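Local coordinates for protein putative xanthine dehydrogenase YAGS fad-binding subunit (Escherichia coli, PDB 5G5G) that probably oxidises aldehydes in the periplasm, serving as the large subunit that holds the molybdenum centre and its pterin cytosine dinucleotide in a three-subunit molybdo-flavoenzyme, at residues 3-9 / 680-686; 417-422 / 707-711; 591-595 / 701-706. All coordinates share one frame; numbering follows the deposited sequence. Where two conformers were deposited one is given.

Contact 1: 3-9 / 680-686; sequences FDKPAGE and PISSPMK
The ring of Phe3 lies against the backbone of segment 680-686. Over one face comes Ser683 CA, 3.6 Å from the centroid of the Phe3 ring and 21° off the normal, a CH-pi contact. Lys5 O lies over the opposite face, so the ring is enclosed by its own chain and by its partner. Near the ring plane, Phe3 CZ meets Pro680 O at 3.4 Å and Phe3 CE2 meets Ile681 O at the same separation, an approach probably favoured by the slightly positive ring edge. Phe3 CD1 packs on Pro684 CD at 3.6 Å. Phe3 reaches this place because its CG stands opposite the backbone N (chi1 -171°), alongside the carbonyl carbon.

Further along, Ala7 N donates to Pro680 O, 2.9 Å and nearly straight at 169°, while Pro6 CA approaches the same oxygen in a CA-H...O contact. Ala7 CB fills the angle between Ser683 O and Lys686 CE. The Lys686 chain, extended beyond CG, carries Lys686 NZ to Gly8 O at 2.9 Å, approaching from above the carbonyl plane; the ammonium group also forms a salt bridge with Asp13. Were Phe3 replaced by an alanine, a gap would probably open between Lys5 O and Ser683 CA, and the aromatic surface that Pro684 CD and Ser683 CA rest on would be lost.

In the second shell, Ser682 OG bonds to Ala687 O and Asn442, with its side chain about 8 Å from the pterin cytosine dinucleotide at the nearest atoms. Ser683 OG is bonded to Asn513 and accepts from Lys686 N. The chain after strand 2-3 thus packs on a type I turn with an ST motif, in the loop after strand 669-674 near the pterin cofactor.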
loop_
_atom_site.group_PDB
_atom_site.type_symbol
_atom_site.label_atom_id
_atom_site.label_comp_id
_atom_site.label_asym_id
_atom_site.label_seq_id
_atom_site.Cartn_x
_atom_site.Cartn_y
_atom_site.Cartn_z
ATOM N N PHE C 3 -8.674 -10.536 -36.177
ATOM C CA PHE C 3 -8.519 -11.867 -35.580
ATOM C C PHE C 3 -9.899 -12.513 -35.404
ATOM O O PHE C 3 -10.590 -12.257 -34.413
ATOM C CB PHE C 3 -7.768 -11.785 -34.256
ATOM C CG PHE C 3 -7.393 -13.119 -33.691
ATOM C CD1 PHE C 3 -6.328 -13.823 -34.223
ATOM C CD2 PHE C 3 -8.125 -13.708 -32.649
ATOM C CE1 PHE C 3 -5.967 -15.052 -33.714
ATOM C CE2 PHE C 3 -7.791 -14.987 -32.145
ATOM C CZ PHE C 3 -6.723 -15.651 -32.704
ATOM N N ASP C 4 -10.261 -13.344 -36.367
ATOM C CA ASP C 4 -11.579 -13.980 -36.315
ATOM C C ASP C 4 -11.550 -15.500 -36.389
ATOM O O ASP C 4 -12.616 -16.115 -36.283
ATOM C CB ASP C 4 -12.557 -13.382 -37.360
ATOM C CG ASP C 4 -12.051 -13.440 -38.783
ATOM O OD1 ASP C 4 -11.078 -14.170 -39.093
ATOM O OD2 ASP C 4 -12.657 -12.732 -39.632
ATOM N N LYS C 5 -10.356 -16.108 -36.526
ATOM C CA LYS C 5 -10.217 -17.551 -36.552
ATOM C C LYS C 5 -9.132 -17.913 -35.567
ATOM O O LYS C 5 -8.264 -17.113 -35.318
ATOM C CB LYS C 5 -9.840 -18.002 -37.974
ATOM C CG LYS C 5 -10.973 -17.812 -38.969
ATOM C CD LYS C 5 -10.575 -18.139 -40.410
ATOM C CE LYS C 5 -9.710 -17.071 -41.102
ATOM N NZ LYS C 5 -10.267 -15.665 -41.121
ATOM N N PRO C 6 -9.193 -19.086 -34.941
ATOM C CA PRO C 6 -8.091 -19.404 -34.016
ATOM C C PRO C 6 -6.701 -19.336 -34.695
ATOM O O PRO C 6 -6.599 -19.599 -35.890
ATOM C CB PRO C 6 -8.402 -20.840 -33.591
ATOM C CG PRO C 6 -9.879 -20.982 -33.834
ATOM C CD PRO C 6 -10.149 -20.196 -35.061
ATOM N N ALA C 7 -5.671 -18.966 -33.960
ATOM C CA ALA C 7 -4.314 -18.807 -34.507
ATOM C C ALA C 7 -3.727 -20.147 -34.899
ATOM O O ALA C 7 -3.976 -21.141 -34.232
ATOM C CB ALA C 7 -3.411 -18.127 -33.486
ATOM N N GLY C 8 -3.014 -20.185 -36.012
ATOM C CA GLY C 8 -2.282 -21.391 -36.451
ATOM C C GLY C 8 -0.845 -21.199 -36.005
ATOM O O GLY C 8 -0.583 -20.477 -35.036
ATOM N N GLU C 9 0.099 -21.806 -36.707
ATOM C CA GLU C 9 1.512 -21.590 -36.406
ATOM C C GLU C 9 1.907 -20.236 -36.925
ATOM O O GLU C 9 1.515 -19.838 -38.011
ATOM C CB GLU C 9 2.422 -22.637 -37.071
ATOM C CG GLU C 9 2.430 -23.968 -36.328
ATOM C CD GLU C 9 3.455 -24.966 -36.880
ATOM O OE1 GLU C 9 4.574 -24.567 -37.322
ATOM O OE2 GLU C 9 3.120 -26.157 -36.875
ATOM N N PRO C 680 -4.813 -20.686 -28.629
ATOM C CA PRO C 680 -4.947 -20.048 -29.952
ATOM C C PRO C 680 -6.298 -19.384 -30.225
ATOM O O PRO C 680 -6.396 -18.652 -31.212
ATOM C CB PRO C 680 -4.719 -21.172 -30.933
ATOM C CG PRO C 680 -4.824 -22.424 -30.187
ATOM C CD PRO C 680 -4.745 -22.170 -28.728
ATOM N N ILE C 681 -7.300 -19.589 -29.362
ATOM C CA ILE C 681 -8.587 -18.906 -29.526
ATOM C C ILE C 681 -8.469 -17.431 -29.102
ATOM O O ILE C 681 -9.254 -16.584 -29.530
ATOM C CB ILE C 681 -9.696 -19.680 -28.799
ATOM C CG1 ILE C 681 -9.920 -21.003 -29.587
ATOM C CG2 ILE C 681 -10.975 -18.883 -28.721
ATOM C CD1 ILE C 681 -10.681 -22.021 -28.801
ATOM N N SER C 682 -7.521 -17.151 -28.238
ATOM C CA SER C 682 -7.333 -15.810 -27.674
ATOM C C SER C 682 -6.822 -14.741 -28.664
ATOM O O SER C 682 -7.385 -13.637 -28.727
ATOM C CB SER C 682 -6.389 -15.868 -26.452
ATOM O OG SER C 682 -6.146 -14.546 -25.874
ATOM N N SER C 683 -5.735 -15.036 -29.359
ATOM C CA SER C 683 -5.035 -14.046 -30.176
ATOM C C SER C 683 -3.890 -14.692 -30.891
ATOM O O SER C 683 -3.589 -15.839 -30.619
ATOM C CB SER C 683 -4.481 -12.920 -29.306
ATOM O OG SER C 683 -3.324 -13.390 -28.565
ATOM N N PRO C 684 -3.173 -13.926 -31.756
ATOM C CA PRO C 684 -1.971 -14.509 -32.403
ATOM C C PRO C 684 -0.822 -14.813 -31.402
ATOM O O PRO C 684 0.045 -15.602 -31.693
ATOM C CB PRO C 684 -1.517 -13.437 -33.405
ATOM C CG PRO C 684 -2.759 -12.604 -33.624
ATOM C CD PRO C 684 -3.521 -12.606 -32.314
ATOM N N MET C 685 -0.837 -14.146 -30.264
ATOM C CA MET C 685 0.131 -14.399 -29.207
ATOM C C MET C 685 -0.162 -15.670 -28.408
ATOM O O MET C 685 0.716 -16.236 -27.774
ATOM C CB MET C 685 0.205 -13.185 -28.239
ATOM C CG MET C 685 0.655 -11.906 -28.897
ATOM S SD MET C 685 2.274 -11.926 -29.677
ATOM C CE MET C 685 3.310 -12.143 -28.248
ATOM N N LYS C 686 -1.431 -16.051 -28.384
ATOM C CA LYS C 686 -1.939 -17.212 -27.641
ATOM C C LYS C 686 -1.850 -17.058 -26.115
ATOM O O LYS C 686 -1.887 -18.030 -25.373
ATOM C CB LYS C 686 -1.261 -18.493 -28.166
ATOM C CG LYS C 686 -1.293 -18.572 -29.683
ATOM C CD LYS C 686 -0.658 -19.868 -30.201
ATOM C CE LYS C 686 -0.725 -19.939 -31.719
ATOM N NZ LYS C 686 0.246 -20.903 -32.286
#

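Contact 2: 417-422 / 707-711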
loop_
_atom_site.group_PDB
_atom_site.type_symbol
_atom_site.label_atom_id
_atom_site.label_comp_id
_atom_site.label_asym_id
_atom_site.label_seq_id
_atom_site.Cartn_x
_atom_site.Cartn_y
_atom_site.Cartn_z
ATOM N N ARG C 417 -2.006 -32.433 4.989
ATOM C CA ARG C 417 -3.002 -31.700 5.790
ATOM C C ARG C 417 -3.787 -32.668 6.706
ATOM O O ARG C 417 -4.197 -33.753 6.285
ATOM C CB ARG C 417 -4.019 -30.999 4.881
ATOM C CG ARG C 417 -5.093 -30.197 5.622
ATOM C CD ARG C 417 -6.166 -29.679 4.664
ATOM N NE ARG C 417 -7.059 -30.793 4.349
ATOM C CZ ARG C 417 -8.398 -30.794 4.381
ATOM N NH1 ARG C 417 -9.130 -29.743 4.632
ATOM N NH2 ARG C 417 -9.020 -31.926 4.087
ATOM N N ASN C 418 -3.970 -32.255 7.944
ATOM C CA ASN C 418 -4.869 -32.906 8.841
ATOM C C ASN C 418 -6.224 -32.313 8.563
ATOM O O ASN C 418 -6.423 -31.110 8.759
ATOM C CB ASN C 418 -4.445 -32.666 10.284
ATOM C CG ASN C 418 -5.182 -33.573 11.257
ATOM O OD1 ASN C 418 -6.337 -33.941 11.030
ATOM N ND2 ASN C 418 -4.499 -33.973 12.317
ATOM N N ALA C 419 -7.161 -33.148 8.106
ATOM C CA ALA C 419 -8.515 -32.698 7.769
ATOM C C ALA C 419 -9.375 -32.364 9.002
ATOM O O ALA C 419 -10.364 -31.659 8.885
ATOM C CB ALA C 419 -9.214 -33.768 6.938
ATOM N N THR C 420 -8.994 -32.817 10.174
ATOM C CA THR C 420 -9.667 -32.382 11.386
ATOM C C THR C 420 -9.006 -31.068 11.809
ATOM O O THR C 420 -7.773 -31.057 12.084
ATOM C CB THR C 420 -9.555 -33.414 12.505
ATOM O OG1 THR C 420 -10.136 -34.655 12.047
ATOM C CG2 THR C 420 -10.319 -32.959 13.739
ATOM N N PRO C 421 -9.795 -29.978 11.875
ATOM C CA PRO C 421 -9.155 -28.692 12.216
ATOM C C PRO C 421 -8.582 -28.658 13.611
ATOM O O PRO C 421 -9.085 -29.339 14.493
ATOM C CB PRO C 421 -10.298 -27.696 12.148
ATOM C CG PRO C 421 -11.254 -28.307 11.204
ATOM C CD PRO C 421 -11.193 -29.789 11.473
ATOM N N GLY C 422 -7.550 -27.850 13.805
ATOM C CA GLY C 422 -7.061 -27.546 15.119
ATOM C C GLY C 422 -6.109 -28.491 15.798
ATOM O O GLY C 422 -5.848 -28.324 16.991
ATOM N N TYR C 707 -9.340 -21.510 9.114
ATOM C CA TYR C 707 -10.314 -22.478 9.595
ATOM C C TYR C 707 -9.643 -23.821 9.914
ATOM O O TYR C 707 -9.887 -24.428 10.978
ATOM C CB TYR C 707 -11.453 -22.701 8.614
ATOM C CG TYR C 707 -12.372 -23.811 9.087
ATOM C CD1 TYR C 707 -13.184 -23.629 10.202
ATOM C CD2 TYR C 707 -12.418 -25.045 8.446
ATOM C CE1 TYR C 707 -14.013 -24.642 10.680
ATOM C CE2 TYR C 707 -13.251 -26.046 8.929
ATOM C CZ TYR C 707 -14.033 -25.837 10.036
ATOM O OH TYR C 707 -14.849 -26.811 10.505
ATOM N N ASN C 708 -8.846 -24.319 8.975
ATOM C CA ASN C 708 -8.173 -25.585 9.205
ATOM C C ASN C 708 -7.252 -25.488 10.448
ATOM O O ASN C 708 -7.111 -26.438 11.229
ATOM C CB ASN C 708 -7.385 -25.999 7.972
ATOM C CG ASN C 708 -6.678 -27.333 8.150
ATOM O OD1 ASN C 708 -5.457 -27.388 8.296
ATOM N ND2 ASN C 708 -7.450 -28.415 8.202
ATOM N N ALA C 709 -6.638 -24.331 10.672
ATOM C CA ALA C 709 -5.779 -24.199 11.880
ATOM C C ALA C 709 -6.491 -24.168 13.197
ATOM O O ALA C 709 -5.939 -24.650 14.199
ATOM C CB ALA C 709 -4.910 -22.970 11.770
ATOM N N THR C 710 -7.684 -23.560 13.227
ATOM C CA THR C 710 -8.345 -23.215 14.454
ATOM C C THR C 710 -9.700 -23.874 14.680
ATOM O O THR C 710 -10.177 -23.888 15.795
ATOM C CB THR C 710 -8.616 -21.709 14.528
ATOM O OG1 THR C 710 -9.438 -21.276 13.426
ATOM C CG2 THR C 710 -7.304 -20.908 14.471
ATOM N N GLY C 711 -10.352 -24.313 13.619
ATOM C CA GLY C 711 -11.747 -24.676 13.652
ATOM C C GLY C 711 -12.752 -23.529 13.665
ATOM O O GLY C 711 -13.922 -23.777 13.956
#
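Tyr707 meets Pro421 through both its ring and its backbone: Tyr707 CE2 lies 3.8 Å from Pro421 CG, and Pro421 CB sits 3.5 Å from Tyr707 O. The two side chains meet obliquely, and the phenol is held from elsewhere, its OH bonded to Glu370 and its ring engaged with Arg713 in a cation-pi interaction.

Asn708 follows and uses side chain and backbone together. With CG opposite the backbone N (chi1 -179°), the amide extends toward the loop, where Asn708 ND2 donates to Asn418 O at 2.9 Å. That bond is almost straight, 174°, and the acceptor lies in the amide plane. OD1 accepts from His433 N, so the amide is fixed at both ends and its rotation is set. Arg417 CG borders the same amide, its guanidinium plane turned 20° from it. Asn708 O receives Gly422 N at 3.0 Å.

Ala709 O is approached by Gly422 CA at 3.2 Å in a CA-H...O contact. After Thr710, Gly711 turns out of the helix with positive phi, Gly711 CA lying 3.7 Å from Pro421 CB, while its N bonds back to Tyr707 O.

In the loop, Asn418 OD1 accepts from Thr420 N in an Asx turn just ahead of Pro421. Together these features make a helix C-terminus ended by glycine, in which the carbonyl of Asn708 accepts the Gly422 N-H of a loop distant in sequence.

Contact 3: 591-595 / 701-706; sequences VEVGV and AIANAV
Val591 has CG1 opposite its backbone N (chi1 174°), which sets CG2 beside that N and into the notch between Ala701 and Ile702. Val593 is rotated differently, chi1 -62°, and its CG2 falls between N and the carbonyl carbon, directed at the backbone of Ala705.

Val591 CG2 touches Ala701 CB at 3.8 Å and Ile702 CG1 at 3.9 Å, two residues adjacent in the helix. Val593 CG2 lies 3.5 Å from Ala705 O and 3.7 Å from Ala705 CB, and it also reaches Val706 CG2. Ala705 has its CB directed toward the strand, where it meets Val593 CG2 and, at 3.6 Å from Ala705 CB, Val591 O. At the strand's far end, Val595 CG2 meets Val706 CG1 at 4.3 Å.

Alternate strand residues Val591, Val593 and Val595 therefore face helix 698-710, whose contacting residues Ala701, Ile702, Ala705 and Val706 recur every turn. The segment axes cross at -50° and approach to 7.6 Å, a closeness consistent with methyl groups of Ala701 and Ala705 at the interface. On the strand's other side, Glu592 is engaged by Arg605, Arg606 and His433.

All seven touching residues are buried, and every side chain among them is aliphatic. The helix and strand are therefore probably held together by close van der Waals fit and exclusion of water, while their polar backbone bonds run within the helix and to neighbouring strands.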
loop_
_atom_site.group_PDB
_atom_site.type_symbol
_atom_site.label_atom_id
_atom_site.label_comp_id
_atom_site.label_asym_id
_atom_site.label_seq_id
_atom_site.Cartn_x
_atom_site.Cartn_y
_atom_site.Cartn_z
ATOM N N VAL C 591 -2.305 -22.475 0.704
ATOM C CA VAL C 591 -1.695 -21.670 1.753
ATOM C C VAL C 591 -1.541 -22.440 3.044
ATOM O O VAL C 591 -2.436 -23.219 3.428
ATOM C CB VAL C 591 -2.583 -20.427 2.071
ATOM C CG1 VAL C 591 -2.027 -19.672 3.255
ATOM C CG2 VAL C 591 -2.724 -19.557 0.838
ATOM N N GLU C 592 -0.414 -22.222 3.710
ATOM C CA GLU C 592 -0.215 -22.685 5.068
ATOM C C GLU C 592 -0.133 -21.464 5.966
ATOM O O GLU C 592 0.632 -20.503 5.644
ATOM C CB GLU C 592 1.050 -23.569 5.161
ATOM C CG GLU C 592 1.383 -24.055 6.570
ATOM C CD GLU C 592 2.699 -24.820 6.622
ATOM O OE1 GLU C 592 2.845 -25.840 5.958
ATOM O OE2 GLU C 592 3.588 -24.418 7.378
ATOM N N VAL C 593 -0.922 -21.441 7.047
ATOM C CA VAL C 593 -0.890 -20.326 7.978
ATOM C C VAL C 593 -0.559 -20.786 9.369
ATOM O O VAL C 593 -0.749 -21.981 9.709
ATOM C CB VAL C 593 -2.228 -19.588 8.122
ATOM C CG1 VAL C 593 -2.585 -19.014 6.806
ATOM C CG2 VAL C 593 -3.328 -20.529 8.640
ATOM N N GLY C 594 -0.104 -19.840 10.196
ATOM C CA GLY C 594 0.034 -20.102 11.608
ATOM C C GLY C 594 -0.914 -19.134 12.320
ATOM O O GLY C 594 -1.036 -17.973 11.907
ATOM N N VAL C 595 -1.570 -19.616 13.368
ATOM C CA VAL C 595 -2.423 -18.754 14.192
ATOM C C VAL C 595 -1.891 -18.895 15.615
ATOM O O VAL C 595 -1.785 -20.008 16.154
ATOM C CB VAL C 595 -3.913 -19.112 14.116
ATOM C CG1 VAL C 595 -4.740 -18.223 15.071
ATOM C CG2 VAL C 595 -4.438 -18.993 12.668
ATOM N N ALA C 701 -8.333 -18.781 0.201
ATOM C CA ALA C 701 -7.392 -19.852 0.573
ATOM C C ALA C 701 -6.789 -19.579 1.950
ATOM O O ALA C 701 -6.732 -20.477 2.756
ATOM C CB ALA C 701 -6.304 -20.027 -0.446
ATOM N N ILE C 702 -6.458 -18.312 2.260
ATOM C CA ILE C 702 -6.007 -17.973 3.606
ATOM C C ILE C 702 -7.100 -18.194 4.683
ATOM O O ILE C 702 -6.842 -18.758 5.750
ATOM C CB ILE C 702 -5.482 -16.526 3.611
ATOM C CG1 ILE C 702 -4.269 -16.450 2.662
ATOM C CG2 ILE C 702 -5.143 -16.044 5.037
ATOM C CD1 ILE C 702 -3.881 -15.007 2.375
ATOM N N ALA C 703 -8.299 -17.705 4.433
ATOM C CA ALA C 703 -9.421 -17.946 5.346
ATOM C C ALA C 703 -9.656 -19.437 5.625
ATOM O O ALA C 703 -9.811 -19.824 6.789
ATOM C CB ALA C 703 -10.708 -17.327 4.801
ATOM N N ASN C 704 -9.630 -20.255 4.568
ATOM C CA ASN C 704 -9.827 -21.672 4.688
ATOM C C ASN C 704 -8.676 -22.318 5.514
ATOM O O ASN C 704 -8.897 -23.255 6.263
ATOM C CB ASN C 704 -9.935 -22.272 3.321
ATOM C CG ASN C 704 -11.258 -21.897 2.596
ATOM O OD1 ASN C 704 -12.236 -21.505 3.206
ATOM N ND2 ASN C 704 -11.273 -22.075 1.314
ATOM N N ALA C 705 -7.457 -21.810 5.346
ATOM C CA ALA C 705 -6.296 -22.255 6.142
ATOM C C ALA C 705 -6.442 -21.875 7.594
ATOM O O ALA C 705 -6.093 -22.647 8.470
ATOM C CB ALA C 705 -4.973 -21.697 5.558
ATOM N N VAL C 706 -6.925 -20.656 7.873
ATOM C CA VAL C 706 -7.244 -20.269 9.255
ATOM C C VAL C 706 -8.301 -21.176 9.891
ATOM O O VAL C 706 -8.154 -21.586 11.052
ATOM C CB VAL C 706 -7.674 -18.788 9.350
ATOM C CG1 VAL C 706 -8.234 -18.463 10.724
ATOM C CG2 VAL C 706 -6.507 -17.833 8.978
#

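In the fold
Contacts 2 and 3 share helix 698-710, with centres about 9 Å apart. They meet where Ala709 and Thr710 pack on Val595, joining the helix's end to strand 584-596 of a mixed sheet. Contact 1 stands apart, its centre about 39 Å from contact 3's and 45 Å from contact 2's. In sequence, 3-9, 417-422, 591-595, 680-686, 701-706 and 707-711 follow in that order: contact 3 is nested inside contact 2, and contact 1 crosses both. The C-terminal fifty or so residues thus close back on the N-terminus through loop 680-686 and, through the helix, on the sheet of the cofactor-binding region.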